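Local coordinates for protein ferredoxin-NADP reductase (Neisseria gonorrhoeae MIA_2011_03-10, PDB 5TR9) that probably passes electrons between NADP(H) and ferredoxin through its bound flavin-adenine dinucleotide (FAD), at residues G120-M125 against L218-T223; S137-P142 against D149-I154. All blocks are in the same frame, centred on the assembly; numbering follows the deposited sequence. Where two conformers were deposited one is given.

Interaction 1: residues G120-M125 against L218-T223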
loop_
_atom_site.group_PDB
_atom_site.type_symbol
_atom_site.label_atom_id
_atom_site.label_comp_id
_atom_site.label_asym_id
_atom_site.label_seq_id
_atom_site.Cartn_x
_atom_site.Cartn_y
_atom_site.Cartn_z
ATOM N N GLY A 120 -10.372 18.490 1.499
ATOM C CA GLY A 120 -10.310 19.271 2.715
ATOM C C GLY A 120 -10.230 18.456 3.987
ATOM O O GLY A 120 -10.020 19.036 5.063
ATOM N N LYS A 121 -10.391 17.143 3.897
ATOM C CA LYS A 121 -10.312 16.284 5.061
ATOM C C LYS A 121 -8.858 15.910 5.336
ATOM O O LYS A 121 -7.957 16.154 4.528
ATOM C CB LYS A 121 -11.144 15.020 4.851
ATOM C CG LYS A 121 -12.598 15.298 4.473
ATOM C CD LYS A 121 -13.333 15.985 5.601
ATOM C CE LYS A 121 -14.801 16.201 5.259
ATOM N NZ LYS A 121 -15.479 17.024 6.309
ATOM N N ASP A 122 -8.634 15.309 6.501
ATOM C CA ASP A 122 -7.331 14.747 6.834
ATOM C C ASP A 122 -7.313 13.284 6.421
ATOM O O ASP A 122 -8.074 12.475 6.964
ATOM C CB ASP A 122 -7.057 14.881 8.325
ATOM C CG ASP A 122 -7.009 16.325 8.764
ATOM O OD1 ASP A 122 -6.136 17.066 8.257
ATOM O OD2 ASP A 122 -7.862 16.748 9.579
ATOM N N LEU A 123 -6.451 12.945 5.469
ATOM C CA LEU A 123 -6.378 11.584 4.944
ATOM C C LEU A 123 -5.381 10.774 5.765
ATOM O O LEU A 123 -4.213 11.161 5.885
ATOM C CB LEU A 123 -5.965 11.606 3.473
ATOM C CG LEU A 123 -5.891 10.260 2.765
ATOM C CD1 LEU A 123 -7.317 9.677 2.677
ATOM C CD2 LEU A 123 -5.244 10.430 1.388
ATOM N N VAL A 124 -5.823 9.638 6.309
ATOM C CA VAL A 124 -4.973 8.807 7.168
ATOM C C VAL A 124 -4.920 7.402 6.575
ATOM O O VAL A 124 -5.933 6.689 6.557
ATOM C CB VAL A 124 -5.471 8.779 8.621
ATOM C CG1 VAL A 124 -4.577 7.851 9.487
ATOM C CG2 VAL A 124 -5.506 10.207 9.214
ATOM N N MET A 125 -3.744 7.003 6.108
ATOM C CA MET A 125 -3.530 5.699 5.487
ATOM C C MET A 125 -2.854 4.776 6.498
ATOM O O MET A 125 -1.770 5.088 6.994
ATOM C CB MET A 125 -2.691 5.863 4.214
ATOM C CG MET A 125 -3.419 6.687 3.143
ATOM S SD MET A 125 -2.377 7.158 1.745
ATOM C CE MET A 125 -1.277 8.274 2.578
ATOM N N LEU A 218 0.555 12.273 15.057
ATOM C CA LEU A 218 0.226 13.124 13.920
ATOM C C LEU A 218 0.008 14.579 14.302
ATOM O O LEU A 218 -0.026 15.430 13.407
ATOM C CB LEU A 218 -1.031 12.608 13.214
ATOM C CG LEU A 218 -0.904 11.201 12.619
ATOM C CD1 LEU A 218 -2.210 10.774 11.949
ATOM C CD2 LEU A 218 0.255 11.121 11.603
ATOM N N HIS A 219 -0.156 14.880 15.592
ATOM C CA HIS A 219 -0.448 16.240 16.055
ATOM C C HIS A 219 -1.685 16.799 15.357
ATOM O O HIS A 219 -1.765 17.989 15.048
ATOM C CB HIS A 219 0.749 17.168 15.859
ATOM C CG HIS A 219 2.016 16.644 16.458
ATOM N ND1 HIS A 219 2.281 16.708 17.809
ATOM C CD2 HIS A 219 3.090 16.044 15.891
ATOM C CE1 HIS A 219 3.466 16.175 18.049
ATOM N NE2 HIS A 219 3.978 15.765 16.902
ATOM N N THR A 220 -2.653 15.920 15.107
ATOM C CA THR A 220 -3.896 16.257 14.423
ATOM C C THR A 220 -5.015 15.487 15.102
ATOM O O THR A 220 -4.970 14.255 15.146
ATOM C CB THR A 220 -3.834 15.884 12.934
ATOM O OG1 THR A 220 -2.743 16.567 12.306
ATOM C CG2 THR A 220 -5.135 16.252 12.230
ATOM N N LYS A 221 -6.007 16.201 15.632
ATOM C CA LYS A 221 -7.163 15.527 16.209
ATOM C C LYS A 221 -7.920 14.782 15.118
ATOM O O LYS A 221 -8.179 15.329 14.041
ATOM C CB LYS A 221 -8.081 16.533 16.903
ATOM N N LEU A 222 -8.259 13.525 15.393
ATOM C CA LEU A 222 -9.011 12.691 14.467
ATOM C C LEU A 222 -10.461 12.613 14.928
ATOM O O LEU A 222 -10.731 12.344 16.107
ATOM C CB LEU A 222 -8.392 11.298 14.377
ATOM C CG LEU A 222 -6.878 11.324 14.134
ATOM C CD1 LEU A 222 -6.311 9.906 14.131
ATOM C CD2 LEU A 222 -6.541 12.049 12.828
ATOM N N THR A 223 -11.390 12.887 14.017
ATOM C CA THR A 223 -12.818 12.859 14.302
ATOM C C THR A 223 -13.546 12.310 13.088
ATOM O O THR A 223 -13.049 12.418 11.960
ATOM C CB THR A 223 -13.398 14.246 14.623
ATOM O OG1 THR A 223 -13.442 15.045 13.433
ATOM C CG2 THR A 223 -12.579 14.981 15.689
HETATM O O HOH W 1 -8.845 15.063 11.320
#

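Interaction 2: residues S137-P142 against D149-I154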
loop_
_atom_site.group_PDB
_atom_site.type_symbol
_atom_site.label_atom_id
_atom_site.label_comp_id
_atom_site.label_asym_id
_atom_site.label_seq_id
_atom_site.Cartn_x
_atom_site.Cartn_y
_atom_site.Cartn_z
ATOM N N SER A 137 1.810 4.667 -4.468
ATOM C CA SER A 137 1.324 5.231 -5.722
ATOM C C SER A 137 0.442 6.447 -5.469
ATOM O O SER A 137 0.547 7.455 -6.179
ATOM C CB SER A 137 0.557 4.163 -6.514
ATOM O OG SER A 137 0.202 4.646 -7.802
ATOM N N ILE A 138 -0.426 6.371 -4.455
ATOM C CA ILE A 138 -1.278 7.505 -4.108
ATOM C C ILE A 138 -0.433 8.718 -3.729
ATOM O O ILE A 138 -0.717 9.844 -4.157
ATOM C CB ILE A 138 -2.259 7.104 -2.996
ATOM C CG1 ILE A 138 -3.327 6.180 -3.598
ATOM C CG2 ILE A 138 -2.919 8.345 -2.358
ATOM C CD1 ILE A 138 -4.119 5.350 -2.578
ATOM N N LEU A 139 0.634 8.511 -2.950
ATOM C CA LEU A 139 1.502 9.631 -2.571
ATOM C C LEU A 139 2.228 10.250 -3.753
ATOM O O LEU A 139 2.712 11.385 -3.650
ATOM C CB LEU A 139 2.526 9.182 -1.531
ATOM C CG LEU A 139 1.897 8.875 -0.179
ATOM C CD1 LEU A 139 2.949 8.291 0.751
ATOM C CD2 LEU A 139 1.308 10.145 0.414
ATOM N N GLU A 140 2.350 9.531 -4.865
ATOM C CA GLU A 140 2.974 10.096 -6.046
ATOM C C GLU A 140 2.000 10.938 -6.879
ATOM O O GLU A 140 2.428 11.564 -7.842
ATOM C CB GLU A 140 3.613 8.953 -6.856
ATOM C CG GLU A 140 4.858 8.368 -6.127
ATOM C CD GLU A 140 5.024 6.835 -6.193
ATOM O OE1 GLU A 140 4.338 6.166 -6.989
ATOM O OE2 GLU A 140 5.862 6.297 -5.435
ATOM N N GLN A 141 0.717 10.975 -6.504
ATOM C CA GLN A 141 -0.255 11.828 -7.185
ATOM C C GLN A 141 -0.125 13.254 -6.671
ATOM O O GLN A 141 -0.395 13.494 -5.488
ATOM C CB GLN A 141 -1.668 11.339 -6.927
ATOM C CG GLN A 141 -1.994 10.021 -7.567
ATOM C CD GLN A 141 -2.154 10.149 -9.057
ATOM O OE1 GLN A 141 -1.210 9.941 -9.816
ATOM N NE2 GLN A 141 -3.350 10.513 -9.492
ATOM N N PRO A 142 0.267 14.219 -7.507
ATOM C CA PRO A 142 0.461 15.585 -6.991
ATOM C C PRO A 142 -0.790 16.170 -6.366
ATOM O O PRO A 142 -0.684 16.972 -5.430
ATOM C CB PRO A 142 0.895 16.375 -8.235
ATOM C CG PRO A 142 1.469 15.349 -9.148
ATOM C CD PRO A 142 0.658 14.113 -8.928
ATOM N N ASP A 149 -6.202 18.223 3.499
ATOM C CA ASP A 149 -5.542 19.196 4.367
ATOM C C ASP A 149 -4.243 18.644 4.948
ATOM O O ASP A 149 -3.257 19.383 5.096
ATOM C CB ASP A 149 -6.491 19.627 5.480
ATOM C CG ASP A 149 -7.407 20.770 5.055
ATOM O OD1 ASP A 149 -7.467 21.101 3.840
ATOM O OD2 ASP A 149 -8.068 21.344 5.948
ATOM N N THR A 150 -4.237 17.371 5.324
ATOM C CA THR A 150 -3.019 16.656 5.678
ATOM C C THR A 150 -3.097 15.266 5.068
ATOM O O THR A 150 -4.184 14.742 4.819
ATOM C CB THR A 150 -2.804 16.538 7.205
ATOM O OG1 THR A 150 -3.844 15.734 7.780
ATOM C CG2 THR A 150 -2.801 17.902 7.882
ATOM N N VAL A 151 -1.932 14.681 4.806
ATOM C CA VAL A 151 -1.812 13.331 4.279
ATOM C C VAL A 151 -0.888 12.584 5.226
ATOM O O VAL A 151 0.222 13.049 5.499
ATOM C CB VAL A 151 -1.272 13.328 2.838
ATOM C CG1 VAL A 151 -1.098 11.916 2.353
ATOM C CG2 VAL A 151 -2.232 14.085 1.918
ATOM N N ASN A 152 -1.359 11.465 5.768
ATOM C CA ASN A 152 -0.705 10.799 6.885
ATOM C C ASN A 152 -0.593 9.322 6.571
ATOM O O ASN A 152 -1.574 8.701 6.160
ATOM C CB ASN A 152 -1.503 10.997 8.179
ATOM C CG ASN A 152 -1.825 12.461 8.446
ATOM O OD1 ASN A 152 -1.023 13.181 9.037
ATOM N ND2 ASN A 152 -2.994 12.917 7.986
ATOM N N LEU A 153 0.593 8.755 6.761
ATOM C CA LEU A 153 0.825 7.354 6.443
ATOM C C LEU A 153 1.437 6.679 7.658
ATOM O O LEU A 153 2.482 7.117 8.153
ATOM C CB LEU A 153 1.734 7.225 5.214
ATOM C CG LEU A 153 2.099 5.804 4.784
ATOM C CD1 LEU A 153 0.872 4.976 4.479
ATOM C CD2 LEU A 153 3.044 5.865 3.571
ATOM N N ILE A 154 0.780 5.628 8.140
ATOM C CA ILE A 154 1.242 4.837 9.278
ATOM C C ILE A 154 1.585 3.457 8.731
ATOM O O ILE A 154 0.695 2.747 8.237
ATOM C CB ILE A 154 0.174 4.742 10.383
ATOM C CG1 ILE A 154 -0.161 6.103 11.014
ATOM C CG2 ILE A 154 0.661 3.809 11.502
ATOM C CD1 ILE A 154 -0.934 7.075 10.162
#

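Interaction 1: residues G120-M125 against L218-T223
The extended backbone of D122-M125, part of strand 122-128 in the parallel sheet, faces the irregular chain L218-T223 across a gap that is 8.1 Å between the CA atoms of D122 and L222, too wide for main-chain pairing, so side chains and a water bridge it. Because side chains alternate along a strand, D122 and V124 both point toward the loop, while L123 and M125 serve the other face of the sheet. V124 makes the apolar part. Its CG2, anti to the carbonyl carbon, is the branch that meets both leucines: it lies 4.2 Å from CD2 of L222, whose side chain crosses it at about a right angle, and 4.3 Å from CD1 of L218. A beta-branched valine suits an interior strand, and its side chain also touches T227 and F229 of strand 227-233 and I154 of strand 150-157. At the more open end, D122 and T220 approach from opposite directions, and the methyl CG2 of T220 packs 3.8 Å from OD2 of D122. The threonine thus offers its apolar branch to the strand, whereas its hydroxyl is hydrogen-bonded to R186. The carboxylate of D122 is divided likewise: OD1 is hydrogen-bonded to OG1 of T150, and OD2 accepts a hydrogen bond from a water at 2.6 Å. That water also donates to O of K221, at 2.8 Å. H219, with positive phi, ends helix 213-218 in a Schellman motif and turns the chain into this loop. The contact therefore combines leucine and valine methyls with a water-bridged polar margin, joining the loop before strand 227-233 to the start of strand 122-128 in the NAD-binding domain; the bridging water lets a carboxylate and a carbonyl oxygen, both acceptors, face each other.

Interaction 2: residues S137-P142 against D149-I154
In the beta-alpha-beta crossover that joins parallel strands 122-128 and 150-157 of the NAD-binding domain, helix 133-139 lies over the sheet, and L139 carries its contact with strand 150-157. The CA atoms of L139 and V151 are 8.5 Å apart, a gap filled by side chains. L139 spreads its two methyls over the strand. CD2 reaches CG1 of V151 at 3.6 Å, the two side chains sliding past each other in opposite directions, and CD1 lies 3.7 Å from CD2 of L153, two residues further on. V151 and L153 point to the same face because they alternate with N152, so a single forked leucine can touch both. A chi1 of 178° sets CG of L153 anti to the backbone N, and chi2 of 58° then turns CD2 to the helix side. The neighbouring M125 of strand 122-128 packs against the same three side chains, while F185 adds to the surroundings of L139.

N152 belongs to the opposite face. Its ND2 donates to OG1 of T150 at 2.9 Å, with T150 lying close to the amide plane and an N-H...O angle of 162°. V151 and L153 thus give methyls to the helix by dispersion and solvent exclusion, while the amide of N152, on the other face, is held by hydrogen bonds to T150, L123 and R186.

Interactions 1 and 2 have centres 12 Å apart and share the parallel sheet of the NAD-binding domain, in which strands 122-128 and 150-157 are neighbours. Along the chain, interaction 2 is nested within the loop closed by interaction 1: strand 122-128 leads to helix 133-139, then to strand 150-157, and much later to 218-223. The two join directly through a probable backbone hydrogen bond, M125 N to N152 O (2.8 Å). Loop 218-223 and helix 133-139 pack on opposite faces of these strands, so the pair sandwiches the sheet of the domain that probably receives NADP(H).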